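PDB 4OQJ: PKS from Streptomyces albus, which probably catalyses decarboxylative chain extension as a ketosynthase domain of an acyltransferase-less polyketide synthase involved in oxazolomycin biosynthesis. Local coordinates for residues L265-L268 / S269-L272; S364-N368 / V369-D373; T604-A607 / L608-W611. All coordinates share one frame; numbering follows the deposited sequence.

Contact 1 of 3, residues L265-L268 / S269-L272; sequences LKRL and SDAL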
loop_
_atom_site.group_PDB
_atom_site.type_symbol
_atom_site.label_atom_id
_atom_site.label_comp_id
_atom_site.label_asym_id
_atom_site.label_seq_id
_atom_site.Cartn_x
_atom_site.Cartn_y
_atom_site.Cartn_z
ATOM N N LEU A 265 -3.826 6.046 14.420
ATOM C CA LEU A 265 -5.158 6.400 13.949
ATOM C C LEU A 265 -6.190 5.407 14.471
ATOM O O LEU A 265 -5.891 4.223 14.627
ATOM C CB LEU A 265 -5.184 6.428 12.417
ATOM C CG LEU A 265 -4.105 7.324 11.788
ATOM C CD1 LEU A 265 -4.106 7.207 10.274
ATOM C CD2 LEU A 265 -4.296 8.773 12.202
ATOM N N LYS A 266 -7.398 5.907 14.727
ATOM C CA LYS A 266 -8.509 5.125 15.254
ATOM C C LYS A 266 -9.801 5.832 14.874
ATOM O O LYS A 266 -9.822 7.057 14.800
ATOM C CB LYS A 266 -8.400 5.005 16.778
ATOM C CG LYS A 266 -9.491 4.154 17.433
ATOM C CD LYS A 266 -9.448 4.275 18.962
ATOM C CE LYS A 266 -9.177 2.963 19.639
ATOM N NZ LYS A 266 -9.246 3.033 21.137
ATOM N N ARG A 267 -10.877 5.095 14.632
ATOM C CA ARG A 267 -12.147 5.756 14.347
ATOM C C ARG A 267 -12.428 6.734 15.456
ATOM O O ARG A 267 -12.200 6.423 16.617
ATOM C CB ARG A 267 -13.305 4.782 14.264
ATOM C CG ARG A 267 -13.292 3.848 13.101
ATOM C CD ARG A 267 -14.604 3.113 13.099
ATOM N NE ARG A 267 -14.650 2.053 12.107
ATOM C CZ ARG A 267 -15.426 2.061 11.027
ATOM N NH1 ARG A 267 -16.246 3.085 10.766
ATOM N NH2 ARG A 267 -15.381 1.026 10.199
ATOM N N LEU A 268 -12.921 7.911 15.109
ATOM C CA LEU A 268 -13.164 8.931 16.128
ATOM C C LEU A 268 -14.172 8.460 17.157
ATOM O O LEU A 268 -13.978 8.679 18.354
ATOM C CB LEU A 268 -13.655 10.231 15.496
ATOM C CG LEU A 268 -14.033 11.327 16.492
ATOM C CD1 LEU A 268 -12.864 11.670 17.396
ATOM C CD2 LEU A 268 -14.534 12.585 15.748
ATOM N N SER A 269 -15.244 7.815 16.710
ATOM C CA SER A 269 -16.258 7.335 17.655
ATOM C C SER A 269 -15.645 6.355 18.650
ATOM O O SER A 269 -15.934 6.446 19.834
ATOM C CB SER A 269 -17.429 6.675 16.933
ATOM O OG SER A 269 -16.988 5.553 16.188
ATOM N N ASP A 270 -14.787 5.441 18.180
ATOM C CA ASP A 270 -14.121 4.496 19.085
ATOM C C ASP A 270 -13.210 5.218 20.063
ATOM O O ASP A 270 -13.172 4.891 21.253
ATOM C CB ASP A 270 -13.294 3.459 18.313
ATOM C CG ASP A 270 -14.145 2.521 17.474
ATOM O OD1 ASP A 270 -15.357 2.413 17.740
ATOM O OD2 ASP A 270 -13.593 1.880 16.545
ATOM N N ALA A 271 -12.451 6.184 19.558
ATOM C CA ALA A 271 -11.498 6.909 20.384
ATOM C C ALA A 271 -12.202 7.591 21.545
ATOM O O ALA A 271 -11.753 7.521 22.692
ATOM C CB ALA A 271 -10.741 7.941 19.546
ATOM N N LEU A 272 -13.311 8.253 21.239
ATOM C CA LEU A 272 -14.072 8.960 22.253
ATOM C C LEU A 272 -14.653 7.974 23.266
ATOM O O LEU A 272 -14.635 8.227 24.473
ATOM C CB LEU A 272 -15.193 9.765 21.609
ATOM C CG LEU A 272 -14.777 10.914 20.684
ATOM C CD1 LEU A 272 -15.996 11.481 19.982
ATOM C CD2 LEU A 272 -14.066 12.006 21.462
HETATM O O HOH W 1 -11.136 2.239 15.002
#
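Where strand 259-267 of the mixed sheet of the ketosynthase fold gives way to the short helix 268-274, Arg267 and Leu268 meet Ala271 and Leu272 across the first helical turn. Arg267 occupies the N-cap position. Its carbonyl oxygen receives the first of the helical bonds, Ala271 N to Arg267 O at 3.0 Å, and Leu272 N follows with a straight bond to Leu268 O, N-H...O angle 166°. Beside this backbone scaffold the side chains of Arg267 and Asp270 run alongside each other in the same direction. The carboxylate oxygen Asp270 OD2 touches the aliphatic part of the arginine, 3.7 Å from Arg267 CB, while the guanidinium lies farther out with its plane turned 59° from the carboxylate. Arg267 NE stays 4.6 Å from Asp270 OD2, too far for a salt bridge, though the opposite charges probably attract. A water accepts from the backbone Arg267 N and can donate to Asp270 OD2, though other acceptors compete for its protons. Lys266 crosses Asp270 at about a right angle, and its CD rests 3.6 Å from Ala271 N; beyond it the ammonium is held by salt bridges to Asp274 and Asp276 and by Tyr123 OH. On another side of the turn, Leu268 sends CG anti to its amide nitrogen (chi1 176°), which carries CD1 to 3.9 Å from Leu272 CG. Ala271 packs on Ala24 and Ile26 of strand 23-31. A last strand residue whose carbonyl opens the helical bonding is characteristic of a tight strand-to-helix junction, here at the end of an inner strand of the thiolase-type sheet.

Contact 2 of 3, residues S364-N368 / V369-D373; sequences SVKTN and VGHLD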
loop_
_atom_site.group_PDB
_atom_site.type_symbol
_atom_site.label_atom_id
_atom_site.label_comp_id
_atom_site.label_asym_id
_atom_site.label_seq_id
_atom_site.Cartn_x
_atom_site.Cartn_y
_atom_site.Cartn_z
ATOM N N SER A 364 4.672 26.294 4.599
ATOM C CA SER A 364 5.426 25.075 4.317
ATOM C C SER A 364 6.472 24.778 5.387
ATOM O O SER A 364 7.373 25.595 5.624
ATOM C CB SER A 364 6.127 25.170 2.968
ATOM O OG SER A 364 6.923 24.002 2.784
ATOM N N VAL A 365 6.358 23.614 6.026
ATOM C CA VAL A 365 7.345 23.181 7.018
ATOM C C VAL A 365 8.700 22.892 6.363
ATOM O O VAL A 365 9.721 22.789 7.042
ATOM C CB VAL A 365 6.873 21.937 7.787
ATOM C CG1 VAL A 365 6.948 20.652 6.913
ATOM C CG2 VAL A 365 7.651 21.777 9.074
ATOM N N LYS A 366 8.727 22.761 5.044
ATOM C CA LYS A 366 10.013 22.607 4.375
ATOM C C LYS A 366 10.890 23.852 4.609
ATOM O O LYS A 366 12.109 23.763 4.513
ATOM C CB LYS A 366 9.824 22.338 2.884
ATOM C CG LYS A 366 9.178 20.960 2.631
ATOM C CD LYS A 366 9.183 20.585 1.171
ATOM C CE LYS A 366 8.593 19.187 0.964
ATOM N NZ LYS A 366 7.215 19.105 1.505
ATOM N N THR A 367 10.280 24.987 4.965
ATOM C CA THR A 367 11.056 26.207 5.247
ATOM C C THR A 367 11.751 26.120 6.612
ATOM O O THR A 367 12.747 26.814 6.844
ATOM C CB THR A 367 10.185 27.492 5.216
ATOM O OG1 THR A 367 9.266 27.499 6.323
ATOM C CG2 THR A 367 9.427 27.609 3.901
ATOM N N ASN A 368 11.230 25.276 7.503
ATOM C CA ASN A 368 11.869 25.030 8.798
ATOM C C ASN A 368 12.941 23.942 8.684
ATOM O O ASN A 368 14.088 24.149 9.074
ATOM C CB ASN A 368 10.850 24.594 9.872
ATOM C CG ASN A 368 9.724 25.585 10.077
ATOM O OD1 ASN A 368 8.721 25.582 9.357
ATOM N ND2 ASN A 368 9.862 26.410 11.101
ATOM N N VAL A 369 12.549 22.770 8.176
ATOM C CA VAL A 369 13.371 21.566 8.315
ATOM C C VAL A 369 13.849 20.974 6.995
ATOM O O VAL A 369 14.500 19.927 6.988
ATOM C CB VAL A 369 12.612 20.448 9.094
ATOM C CG1 VAL A 369 12.239 20.920 10.486
ATOM C CG2 VAL A 369 11.367 19.972 8.321
ATOM N N GLY A 370 13.550 21.648 5.889
ATOM C CA GLY A 370 13.829 21.117 4.564
ATOM C C GLY A 370 12.845 20.047 4.110
ATOM O O GLY A 370 11.810 19.818 4.720
ATOM N N HIS A 371 13.219 19.381 3.029
ATOM C CA HIS A 371 12.399 18.423 2.323
ATOM C C HIS A 371 12.758 17.028 2.806
ATOM O O HIS A 371 13.798 16.498 2.423
ATOM C CB HIS A 371 12.632 18.578 0.807
ATOM C CG HIS A 371 11.684 17.799 -0.045
ATOM N ND1 HIS A 371 11.033 16.670 0.397
ATOM C CD2 HIS A 371 11.275 17.992 -1.327
ATOM C CE1 HIS A 371 10.264 16.195 -0.568
ATOM N NE2 HIS A 371 10.394 16.977 -1.624
ATOM N N LEU A 372 11.900 16.433 3.639
ATOM C CA LEU A 372 12.187 15.122 4.239
ATOM C C LEU A 372 11.839 13.946 3.338
ATOM O O LEU A 372 11.763 12.796 3.792
ATOM C CB LEU A 372 11.449 14.993 5.579
ATOM C CG LEU A 372 12.231 15.444 6.823
ATOM C CD1 LEU A 372 12.869 16.764 6.614
ATOM C CD2 LEU A 372 11.336 15.504 8.051
ATOM N N ASP A 373 11.635 14.226 2.060
ATOM C CA ASP A 373 11.534 13.164 1.063
ATOM C C ASP A 373 10.379 12.205 1.424
ATOM O O ASP A 373 9.241 12.647 1.522
ATOM C CB ASP A 373 12.875 12.444 0.962
ATOM C CG ASP A 373 12.992 11.589 -0.277
ATOM O OD1 ASP A 373 13.175 12.164 -1.366
ATOM O OD2 ASP A 373 12.914 10.346 -0.151
#
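Lys366 and His371 pack against each other where the short helix 366-369 ends in the C-terminal half of the thiolase-type ketosynthase fold. From Lys366 CB, 3.7 Å from Gly370 O, the chain runs over the peptide that leaves the helix; CG approaches the same oxygen to 3.5 Å. CD then reaches the root of the histidine, near His371 CB and CG. CE lies over the centre of the imidazole, 3.5 Å from the ring centroid and only 9° off its normal, a CH-pi contact with the face. The bend at chi4 (57°) turns NZ away from the imidazole, to donate to His329 O. The run from Lys366 to His371 matches the ketosynthase Lys-Thr-Asn-x-Gly-His motif, so His371 and His329 are probably the histidines of the Cys-His-His active site; a glycerol, probably from the crystallisation liquor, bonds to His371 NE2.

Backbone bonds set the chain's course between them. Val369 N donates to Val365 O, closing a helical turn, and Gly370, with positive phi, ends the helix while its N donates to Lys366 O from above the carbonyl plane. At the other end Ser364 OG caps the turn by accepting from Lys366 N, and Ser364 O is gripped by both the amide and the hydroxyl of Thr367. The imidazole rotation is fixed in part by Asp373 N, which donates to His371 ND1 at 3.0 Å, tilted 25° from the ring plane.

Contact 3 of 3, residues T604-A607 / L608-W611; sequences TARA and LAGW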
loop_
_atom_site.group_PDB
_atom_site.type_symbol
_atom_site.label_atom_id
_atom_site.label_comp_id
_atom_site.label_asym_id
_atom_site.label_seq_id
_atom_site.Cartn_x
_atom_site.Cartn_y
_atom_site.Cartn_z
ATOM N N THR A 604 -8.092 -9.562 51.468
ATOM C CA THR A 604 -7.042 -8.846 50.734
ATOM C C THR A 604 -6.354 -9.806 49.748
ATOM O O THR A 604 -6.150 -9.471 48.579
ATOM C CB THR A 604 -5.987 -8.224 51.687
ATOM O OG1 THR A 604 -6.609 -7.271 52.556
ATOM C CG2 THR A 604 -4.889 -7.527 50.904
ATOM N N ALA A 605 -6.025 -11.009 50.217
ATOM C CA ALA A 605 -5.382 -12.015 49.371
ATOM C C ALA A 605 -6.241 -12.377 48.161
ATOM O O ALA A 605 -5.731 -12.484 47.047
ATOM C CB ALA A 605 -5.059 -13.265 50.172
ATOM N N ARG A 606 -7.539 -12.562 48.371
ATOM C CA ARG A 606 -8.431 -12.878 47.259
ATOM C C ARG A 606 -8.556 -11.699 46.280
ATOM O O ARG A 606 -8.683 -11.899 45.074
ATOM C CB ARG A 606 -9.815 -13.275 47.773
ATOM C CG ARG A 606 -9.847 -14.532 48.645
ATOM C CD ARG A 606 -9.031 -15.682 48.066
ATOM N NE ARG A 606 -9.554 -16.151 46.784
ATOM C CZ ARG A 606 -8.815 -16.683 45.810
ATOM N NH1 ARG A 606 -7.496 -16.805 45.933
ATOM N NH2 ARG A 606 -9.403 -17.083 44.694
ATOM N N ALA A 607 -8.518 -10.472 46.787
ATOM C CA ALA A 607 -8.611 -9.319 45.904
ATOM C C ALA A 607 -7.356 -9.260 45.031
ATOM O O ALA A 607 -7.439 -8.997 43.836
ATOM C CB ALA A 607 -8.785 -8.036 46.699
ATOM N N LEU A 608 -6.200 -9.535 45.627
ATOM C CA LEU A 608 -4.953 -9.568 44.876
ATOM C C LEU A 608 -5.021 -10.627 43.794
ATOM O O LEU A 608 -4.563 -10.397 42.676
ATOM C CB LEU A 608 -3.757 -9.852 45.781
ATOM C CG LEU A 608 -3.371 -8.772 46.794
ATOM C CD1 LEU A 608 -2.315 -9.329 47.739
ATOM C CD2 LEU A 608 -2.864 -7.518 46.096
ATOM N N ALA A 609 -5.580 -11.792 44.139
ATOM C CA ALA A 609 -5.676 -12.908 43.197
ATOM C C ALA A 609 -6.546 -12.519 42.012
ATOM O O ALA A 609 -6.182 -12.766 40.857
ATOM C CB ALA A 609 -6.229 -14.148 43.878
ATOM N N GLY A 610 -7.686 -11.897 42.310
ATOM C CA GLY A 610 -8.586 -11.385 41.286
ATOM C C GLY A 610 -7.941 -10.351 40.369
ATOM O O GLY A 610 -8.393 -10.139 39.242
ATOM N N TRP A 611 -6.885 -9.703 40.846
ATOM C CA TRP A 611 -6.150 -8.725 40.044
ATOM C C TRP A 611 -4.946 -9.365 39.365
ATOM O O TRP A 611 -4.094 -8.672 38.793
ATOM C CB TRP A 611 -5.717 -7.552 40.924
ATOM C CG TRP A 611 -6.857 -6.683 41.341
ATOM C CD1 TRP A 611 -7.994 -6.417 40.632
ATOM C CD2 TRP A 611 -6.982 -5.977 42.572
ATOM N NE1 TRP A 611 -8.816 -5.582 41.349
ATOM C CE2 TRP A 611 -8.214 -5.293 42.545
ATOM C CE3 TRP A 611 -6.170 -5.857 43.708
ATOM C CZ2 TRP A 611 -8.659 -4.504 43.604
ATOM C CZ3 TRP A 611 -6.609 -5.072 44.755
ATOM C CH2 TRP A 611 -7.841 -4.401 44.692
#
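The indole of Trp611 carries Ala607 O over one face, 3.1 Å above the ring plane and displaced toward its rim; Trp611 CD2, the nearest ring atom, is 3.3 Å from Ala607 O. Ala607 CB meets the six-membered ring at Trp611 CZ3, 4.2 Å away, and Phe683 makes an edge-to-face contact with the indole. The guanidinium of Arg606 is approached obliquely by Ala609 CB, 3.6 Å from Arg606 NH1; bends at chi2 and chi3 (-46° and -64°) fold the arginine along its helix toward the C-terminal end to bring it there. The last bonds of helix 594-610 follow in order. Leu608 N donates to Thr604 O and Ala609 N to Ala605 O, followed by Gly610 N to Arg606 O at 2.9 Å. The next bond, Trp611 N to Ala607 O, is weak, with an angle of 128°, as the chain leaves the helix. Thr604 and Leu608 face helix 660-673, where Trp611 also packs on Leu664 and Ile668. The indole thus covers one side of a carbonyl, Ala607 O, whose helical bond is weak, while Gly610 lies exposed at the end of the helix.

Following the chain from the N terminus, the three contacts come in series, none enclosing or crossing another, and each closes just a turn or so of backbone. Contact 1 joins strand 259-267 to helix 268-274 beside strand 23-31. Contact 2 follows strand 360-363 and leads toward helix 376-390; nearest atoms of the two are about 17 Å apart, and both belong to the ketosynthase part of the chain. Contact 3 comes much later, at the end of helix 594-610, which packs with helices 568-581 and 660-673. Its centre is about 54 Å from that of contact 2, on the opposite side of the chain's centre, and about 33 Å from that of contact 1.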